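Group B streptococcal R4 surface protein (Streptococcus agalactiae, PDB 6S5X) is a cell-wall-attached surface protein implicated in infection, probably exposing repeated immunoglobulin-like Rib domains, of which this is the most N-terminal, on the bacterial surface. Local coordinates at residues 16-21 against 76-82; 36-40 against 63-67. All coordinates share one frame; numbering follows the deposited sequence. Where two conformers were deposited one is given.

Contact 1. Residues 16-21 against 76-82; sequences DQQVNV and TVKVVDP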
ATOM      1  N   ASP A  16      -4.754   4.286  -6.311  1.00 12.36           N
ATOM      2  CA  ASP A  16      -6.005   3.545  -6.390  1.00 11.44           C
ATOM      3  C   ASP A  16      -5.840   2.417  -7.401  1.00 15.30           C
ATOM      4  O   ASP A  16      -5.112   2.535  -8.394  1.00 16.61           O
ATOM      5  CB  ASP A  16      -7.140   4.506  -6.769  1.00 26.02           C
ATOM      6  CG  ASP A  16      -7.411   5.554  -5.672  1.00 24.10           C
ATOM      7  OD1 ASP A  16      -6.801   5.429  -4.568  1.00 42.25           O
ATOM      8  OD2 ASP A  16      -8.211   6.495  -5.905  1.00 66.98           O
ATOM      9  N   GLN A  17      -6.480   1.302  -7.125  1.00 13.28           N
ATOM     10  CA  GLN A  17      -6.521   0.217  -8.087  1.00 13.44           C
ATOM     11  C   GLN A  17      -7.946  -0.289  -8.175  1.00 17.15           C
ATOM     12  O   GLN A  17      -8.777  -0.042  -7.295  1.00 17.20           O
ATOM     13  CB  GLN A  17      -5.498  -0.903  -7.743  1.00 25.10           C
ATOM     14  CG  GLN A  17      -5.625  -1.618  -6.424  1.00 24.20           C
ATOM     15  CD  GLN A  17      -4.689  -2.858  -6.346  1.00 12.58           C
ATOM     16  OE1 GLN A  17      -4.729  -3.750  -7.193  1.00 13.14           O
ATOM     17  NE2 GLN A  17      -3.848  -2.886  -5.330  1.00  9.61           N
ATOM     18  N   GLN A  18      -8.232  -0.908  -9.316  1.00 13.54           N
ATOM     19  CA  GLN A  18      -9.548  -1.451  -9.615  1.00 14.06           C
ATOM     20  C   GLN A  18      -9.387  -2.944  -9.819  1.00 18.70           C
ATOM     21  O   GLN A  18      -8.452  -3.385 -10.507  1.00 17.30           O
ATOM     22  CB  GLN A  18     -10.145  -0.791 -10.844  1.00 15.83           C
ATOM     23  CG  GLN A  18     -11.523  -1.332 -11.175  1.00 24.15           C
ATOM     24  CD  GLN A  18     -12.096  -0.706 -12.408  1.00 27.96           C
ATOM     25  OE1 GLN A  18     -12.333   0.495 -12.445  1.00 26.33           O
ATOM     26  NE2 GLN A  18     -12.316  -1.519 -13.440  1.00 23.30           N
ATOM     27  N   VAL A  19     -10.285  -3.721  -9.210  1.00 14.42           N
ATOM     28  CA  VAL A  19     -10.274  -5.165  -9.365  1.00 11.78           C
ATOM     29  C   VAL A  19     -11.710  -5.644  -9.535  1.00 11.11           C
ATOM     30  O   VAL A  19     -12.667  -4.937  -9.215  1.00 14.77           O
ATOM     31  CB  VAL A  19      -9.606  -5.918  -8.191  1.00 10.25           C
ATOM     32  CG1 VAL A  19      -8.158  -5.421  -7.968  1.00 17.01           C
ATOM     33  CG2 VAL A  19     -10.419  -5.785  -6.904  1.00 10.56           C
ATOM     34  N   ASN A  20     -11.842  -6.876 -10.022  1.00 10.33           N
ATOM     35  CA  ASN A  20     -13.145  -7.505 -10.147  1.00 10.37           C
ATOM     36  C   ASN A  20     -13.514  -8.211  -8.850  1.00 12.03           C
ATOM     37  O   ASN A  20     -12.657  -8.587  -8.038  1.00  9.93           O
ATOM     38  CB  ASN A  20     -13.150  -8.496 -11.302  1.00 11.73           C
ATOM     39  CG  ASN A  20     -12.932  -7.824 -12.635  1.00 20.26           C
ATOM     40  OD1 ASN A  20     -13.399  -6.719 -12.866  1.00 22.21           O
ATOM     41  ND2 ASN A  20     -12.154  -8.466 -13.494  1.00 29.07           N
ATOM     42  N   VAL A  21     -14.820  -8.381  -8.655  1.00 10.13           N
ATOM     43  CA  VAL A  21     -15.302  -9.141  -7.512  1.00  9.82           C
ATOM     44  C   VAL A  21     -14.548 -10.456  -7.414  1.00  9.23           C
ATOM     45  O   VAL A  21     -14.366 -11.156  -8.415  1.00  9.18           O
ATOM     46  CB  VAL A  21     -16.814  -9.412  -7.622  1.00 11.02           C
ATOM     47  CG1 VAL A  21     -17.241 -10.416  -6.576  1.00 10.24           C
ATOM     48  CG2 VAL A  21     -17.604  -8.105  -7.432  1.00 12.28           C
ATOM     49  N   THR A  76      -7.710   3.459  -1.876  1.00 15.33           N
ATOM     50  CA  THR A  76      -9.015   2.916  -2.216  1.00 16.95           C
ATOM     51  C   THR A  76      -8.818   1.761  -3.186  1.00 13.18           C
ATOM     52  O   THR A  76      -8.096   1.899  -4.174  1.00 12.64           O
ATOM     53  CB  THR A  76      -9.900   3.969  -2.885  1.00 17.91           C
ATOM     54  OG1 THR A  76     -10.106   5.074  -2.004  1.00 22.95           O
ATOM     55  CG2 THR A  76     -11.245   3.349  -3.226  1.00 20.14           C
ATOM     56  N   VAL A  77      -9.465   0.632  -2.920  1.00 11.93           N
ATOM     57  CA  VAL A  77      -9.534  -0.447  -3.892  1.00  9.09           C
ATOM     58  C   VAL A  77     -10.950  -0.473  -4.434  1.00 13.72           C
ATOM     59  O   VAL A  77     -11.895  -0.763  -3.688  1.00 11.46           O
ATOM     60  CB  VAL A  77      -9.157  -1.793  -3.280  1.00 11.28           C
ATOM     61  CG1 VAL A  77      -9.329  -2.883  -4.299  1.00 13.52           C
ATOM     62  CG2 VAL A  77      -7.702  -1.767  -2.824  1.00 13.71           C
ATOM     63  N   LYS A  78     -11.109  -0.175  -5.723  1.00 16.17           N
ATOM     64  CA  LYS A  78     -12.431  -0.175  -6.341  1.00 12.55           C
ATOM     65  C   LYS A  78     -12.722  -1.577  -6.863  1.00 11.70           C
ATOM     66  O   LYS A  78     -11.933  -2.130  -7.637  1.00 17.51           O
ATOM     67  CB  LYS A  78     -12.517   0.854  -7.465  1.00 19.45           C
ATOM     68  CG  LYS A  78     -13.918   0.940  -8.114  1.00 30.96           C
ATOM     69  CD  LYS A  78     -13.968   1.942  -9.275  1.00 28.99           C
ATOM     70  CE  LYS A  78     -15.363   1.989  -9.890  1.00 57.43           C
ATOM     71  NZ  LYS A  78     -15.432   2.877 -11.087  1.00 83.28           N
ATOM     72  N   VAL A  79     -13.809  -2.176  -6.388  1.00 12.02           N
ATOM     73  CA  VAL A  79     -14.222  -3.516  -6.799  1.00 10.98           C
ATOM     74  C   VAL A  79     -15.423  -3.370  -7.712  1.00 14.73           C
ATOM     75  O   VAL A  79     -16.401  -2.701  -7.359  1.00 14.43           O
ATOM     76  CB  VAL A  79     -14.559  -4.415  -5.600  1.00 10.65           C
ATOM     77  CG1 VAL A  79     -14.886  -5.821  -6.087  1.00 11.27           C
ATOM     78  CG2 VAL A  79     -13.387  -4.411  -4.618  1.00 12.72           C
ATOM     79  N   VAL A  80     -15.343  -3.964  -8.889  1.00 17.41           N
ATOM     80  CA  VAL A  80     -16.427  -3.882  -9.860  1.00 18.82           C
ATOM     81  C   VAL A  80     -16.932  -5.283 -10.171  1.00 20.61           C
ATOM     82  O   VAL A  80     -16.171  -6.253 -10.195  1.00 14.92           O
ATOM     83  CB  VAL A  80     -15.988  -3.168 -11.164  1.00 17.17           C
ATOM     84  CG1 VAL A  80     -15.471  -1.768 -10.869  1.00 21.00           C
ATOM     85  CG2 VAL A  80     -14.925  -3.973 -11.873  1.00 21.81           C
ATOM     86  N   ASP A  81     -18.232  -5.370 -10.467  1.00 23.62           N
ATOM     87  CA  ASP A  81     -18.829  -6.595 -10.986  1.00 34.70           C
ATOM     88  C   ASP A  81     -18.648  -6.621 -12.500  1.00 37.17           C
ATOM     89  O   ASP A  81     -19.194  -5.751 -13.185  1.00 50.20           O
ATOM     90  CB  ASP A  81     -20.310  -6.628 -10.611  1.00 38.94           C
ATOM     91  CG  ASP A  81     -21.056  -7.770 -11.241  1.00 63.64           C
ATOM     92  OD1 ASP A  81     -20.466  -8.485 -12.075  1.00 46.01           O
ATOM     93  OD2 ASP A  81     -22.240  -7.948 -10.889  1.00 94.64           O
ATOM     94  N   PRO A  82     -17.935  -7.614 -13.075  1.00 29.57           N
ATOM     95  CA  PRO A  82     -17.713  -7.655 -14.534  1.00 70.79           C
ATOM     96  C   PRO A  82     -18.833  -8.285 -15.392  1.00 24.04           C
ATOM     97  O   PRO A  82     -20.023  -8.021 -15.188  1.00 54.35           O
ATOM     98  CB  PRO A  82     -16.435  -8.468 -14.638  1.00 39.70           C
ATOM     99  CG  PRO A  82     -16.570  -9.501 -13.499  1.00 35.36           C
ATOM    100  CD  PRO A  82     -17.335  -8.785 -12.392  1.00 23.13           C
TER
HETATM  101  O   HOH W   1      -7.806   6.916  -2.140  1.00 34.72           O

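Contact 2. Residues 36-40 against 63-67; sequences DLPKG and VTYPD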
ATOM      1  N   ASP A  36      11.295   3.906  -6.033  1.00 11.37           N
ATOM      2  CA  ASP A  36      11.998   4.996  -5.375  1.00 16.44           C
ATOM      3  C   ASP A  36      12.179   4.758  -3.891  1.00 20.88           C
ATOM      4  O   ASP A  36      12.873   5.547  -3.243  1.00 14.31           O
ATOM      5  CB  ASP A  36      11.255   6.324  -5.535  1.00 14.30           C
ATOM      6  CG  ASP A  36      11.192   6.806  -6.975  1.00 90.36           C
ATOM      7  OD1 ASP A  36      12.149   6.574  -7.747  1.00 34.59           O
ATOM      8  OD2 ASP A  36      10.180   7.453  -7.316  1.00 72.38           O
ATOM      9  N   LEU A  37      11.600   3.693  -3.348  1.00  8.41           N
ATOM     10  CA  LEU A  37      11.798   3.389  -1.944  1.00  9.07           C
ATOM     11  C   LEU A  37      13.049   2.525  -1.779  1.00 11.72           C
ATOM     12  O   LEU A  37      13.523   1.916  -2.740  1.00 12.77           O
ATOM     13  CB  LEU A  37      10.571   2.673  -1.394  1.00  9.38           C
ATOM     14  CG  LEU A  37       9.242   3.367  -1.620  1.00 10.01           C
ATOM     15  CD1 LEU A  37       8.116   2.525  -1.021  1.00 11.30           C
ATOM     16  CD2 LEU A  37       9.262   4.779  -1.042  1.00 11.27           C
ATOM     17  N   PRO A  38      13.646   2.475  -0.592  1.00  9.44           N
ATOM     18  CA  PRO A  38      14.855   1.659  -0.424  1.00  8.24           C
ATOM     19  C   PRO A  38      14.678   0.210  -0.847  1.00  9.00           C
ATOM     20  O   PRO A  38      13.624  -0.394  -0.643  1.00  9.38           O
ATOM     21  CB  PRO A  38      15.134   1.760   1.077  1.00  8.84           C
ATOM     22  CG  PRO A  38      14.561   3.130   1.441  1.00 11.00           C
ATOM     23  CD  PRO A  38      13.294   3.183   0.648  1.00 10.38           C
ATOM     24  N   LYS A  39      15.724  -0.340  -1.463  0.54 10.01           N
ATOM     25  CA  LYS A  39      15.784  -1.776  -1.686  0.54 10.84           C
ATOM     26  C   LYS A  39      15.455  -2.482  -0.378  0.54  8.48           C
ATOM     27  O   LYS A  39      15.905  -2.071   0.697  0.54  9.21           O
ATOM     28  CB  LYS A  39      17.174  -2.182  -2.184  0.54 35.73           C
ATOM     29  CG  LYS A  39      17.220  -3.435  -3.043  0.54 24.55           C
ATOM     30  CD  LYS A  39      18.598  -3.566  -3.679  0.54 35.64           C
ATOM     31  CE  LYS A  39      19.095  -5.008  -3.726  0.54 53.29           C
ATOM     32  NZ  LYS A  39      18.579  -5.758  -4.898  0.54 37.09           N
ATOM     33  N   GLY A  40      14.643  -3.524  -0.468  1.00  8.46           N
ATOM     34  CA  GLY A  40      14.257  -4.291   0.703  1.00  9.71           C
ATOM     35  C   GLY A  40      13.033  -3.798   1.449  1.00 11.39           C
ATOM     36  O   GLY A  40      12.568  -4.483   2.378  1.00  8.75           O
ATOM     37  N   VAL A  63       4.071   0.365   4.815  1.00  7.08           N
ATOM     38  CA  VAL A  63       5.358   0.362   4.133  1.00  8.20           C
ATOM     39  C   VAL A  63       6.417   0.233   5.214  1.00  7.43           C
ATOM     40  O   VAL A  63       6.535   1.112   6.075  1.00  7.61           O
ATOM     41  CB  VAL A  63       5.559   1.648   3.321  1.00  8.99           C
ATOM     42  CG1 VAL A  63       6.907   1.639   2.590  1.00 13.85           C
ATOM     43  CG2 VAL A  63       4.425   1.867   2.368  1.00 10.50           C
ATOM     44  N   THR A  64       7.152  -0.875   5.218  1.00  6.35           N
ATOM     45  CA  THR A  64       8.131  -1.155   6.265  1.00  7.93           C
ATOM     46  C   THR A  64       9.526  -1.099   5.668  1.00  9.72           C
ATOM     47  O   THR A  64       9.868  -1.892   4.791  1.00  6.35           O
ATOM     48  CB  THR A  64       7.886  -2.509   6.928  1.00  7.89           C
ATOM     49  OG1 THR A  64       6.553  -2.552   7.461  1.00  9.90           O
ATOM     50  CG2 THR A  64       8.885  -2.690   8.084  1.00 10.59           C
ATOM     51  N   TYR A  65      10.323  -0.178   6.145  1.00  6.98           N
ATOM     52  CA  TYR A  65      11.670   0.013   5.635  1.00  6.95           C
ATOM     53  C   TYR A  65      12.652  -0.938   6.327  1.00  7.03           C
ATOM     54  O   TYR A  65      12.376  -1.472   7.409  1.00  7.20           O
ATOM     55  CB  TYR A  65      12.102   1.474   5.851  1.00  7.24           C
ATOM     56  CG  TYR A  65      11.197   2.452   5.138  1.00  7.37           C
ATOM     57  CD1 TYR A  65      11.276   2.620   3.760  1.00 11.51           C
ATOM     58  CD2 TYR A  65      10.227   3.173   5.825  1.00  7.68           C
ATOM     59  CE1 TYR A  65      10.418   3.493   3.099  1.00 12.03           C
ATOM     60  CE2 TYR A  65       9.392   4.032   5.188  1.00  9.22           C
ATOM     61  CZ  TYR A  65       9.479   4.199   3.815  1.00 10.10           C
ATOM     62  OH  TYR A  65       8.608   5.068   3.186  1.00 10.17           O
ATOM     63  N   PRO A  66      13.831  -1.144   5.728  1.00  8.39           N
ATOM     64  CA  PRO A  66      14.794  -2.109   6.294  1.00  9.37           C
ATOM     65  C   PRO A  66      15.274  -1.769   7.687  1.00 12.06           C
ATOM     66  O   PRO A  66      15.705  -2.676   8.412  1.00 12.42           O
ATOM     67  CB  PRO A  66      15.966  -2.073   5.291  1.00 11.73           C
ATOM     68  CG  PRO A  66      15.332  -1.687   4.000  1.00 11.77           C
ATOM     69  CD  PRO A  66      14.238  -0.685   4.390  1.00  7.09           C
ATOM     70  N   ASP A  67      15.231  -0.509   8.088  1.00  7.87           N
ATOM     71  CA  ASP A  67      15.633  -0.141   9.443  1.00  7.90           C
ATOM     72  C   ASP A  67      14.507  -0.266  10.456  1.00  8.16           C
ATOM     73  O   ASP A  67      14.717   0.027  11.642  1.00 10.14           O
ATOM     74  CB  ASP A  67      16.220   1.280   9.471  1.00  8.23           C
ATOM     75  CG  ASP A  67      15.224   2.374   9.169  1.00 11.66           C
ATOM     76  OD1 ASP A  67      14.026   2.093   8.983  1.00  9.14           O
ATOM     77  OD2 ASP A  67      15.661   3.556   9.111  1.00 11.10           O
TER
HETATM   78  O   HOH W   2      12.034  -3.863   5.025  1.00  9.12           O

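Contact 1. Residues 16-21 against 76-82
Val80 lies between the carboxamides of Gln18 and Asn20: its CG1 sits over one face of the Gln18 amide, 3.9 Å from Gln18 CD, while its CG2 presses on the oxygen end of the other amide, 3.3 Å from Asn20 OD1. The Pro82 ring covers one face of the Asn20 group, with Pro82 CB 4.1 Å from Asn20 CG. Gln18, its CG opposite its own N (chi1 -180°), lies alongside Lys78, whose CD is 3.8 Å from Gln18 OE1. Across the sheet, Val19 CG2 touches Val79 CG2 at 4.0 Å. Gln17 shares that face, but its NE2 turns to Ser30 OG and Lys26 O. Between the faces, a parallel ladder joins strand 17-20 and the end of strand 70-80: Gln17, Val19 and Val21 offer their amides in turn to Thr76, Lys78 and Val80, while Gln17 O and Val19 O accept from Lys78 N and Val80 N. It is weak at its start, strong in the middle (Val19 N to Lys78 O, 2.8 Å) and less straight at its end, where Val21 N is tilted 33° from the Val80 carbonyl plane. Asp16 OD1 takes a weak bond from Thr76 N and a water shared with Thr76 OG1. Val19, Val77 and Val79 thus make the buried face, with Gln17 at its end; on the other, Val80 is the apolar seat for two amides.

Contact 2. Residues 36-40 against 63-67
Gly40 and Pro66 bring the two backbones nearest, with 6.0 Å between Gly40 CA and Pro66 CA, as the paths run 56° apart and join through a water rather than by direct bonds. That water donates to both Gly40 O (2.8 Å) and Thr64 O (2.9 Å), bridging the two carbonyls. Lys39 and Gly40 take the backbone angles of a type II turn, with the positive phi of 88° at Gly40, and Thr41 OG1 bonds to Pro38 O across the turn. The turn brings Lys39 O to within 3.4 Å of Pro66 CG. Further in, Leu37 and Val63 meet tip to tip, Leu37 CD1 lying 3.9 Å from Val63 CG1. The Tyr65 ring offers its edge to this loop: Pro38 CD comes up near the ring plane, 3.8 Å from Tyr65 CD1, and Leu37 CD2 lies farther along the same rim, toward the hydroxyl. With CG anti to its own carbonyl carbon (chi1 -60°), the ring reaches the 36-40 loop and also touches Asp6 and Pro12. Tyr65 OH is hydrogen-bonded to Asp71 OD2, and Pro38 touches Asn10. Asp71 and Asn10, with Ala7, bind the sodium ion, so Tyr65 is a second-shell residue about 5 Å from the metal. The arrangement is a loop packed on the start of the turn between strands 55-64 and 70-80, closing one end of the immunoglobulin-like Rib domain beside its sodium site.

Contacts 1 and 2 lie on opposite sides of the chain's centre, their centres 27 Å apart and their nearest atoms about 12 Å apart, without touching. The four-stranded sheet connects them: strands 55-64 and 70-80 are neighbours joined by the turn that begins within 63-67, so the second segment of contact 2 leads directly into the strand that ends in contact 1. The chain closes contact 1 with its first and last strands, and the loop and strand of contact 2 fall between these in sequence. The sodium ion belongs to contact 2's end of the domain; its ligand Asp71 lies at the start of strand 70-80, the strand whose far end forms contact 1.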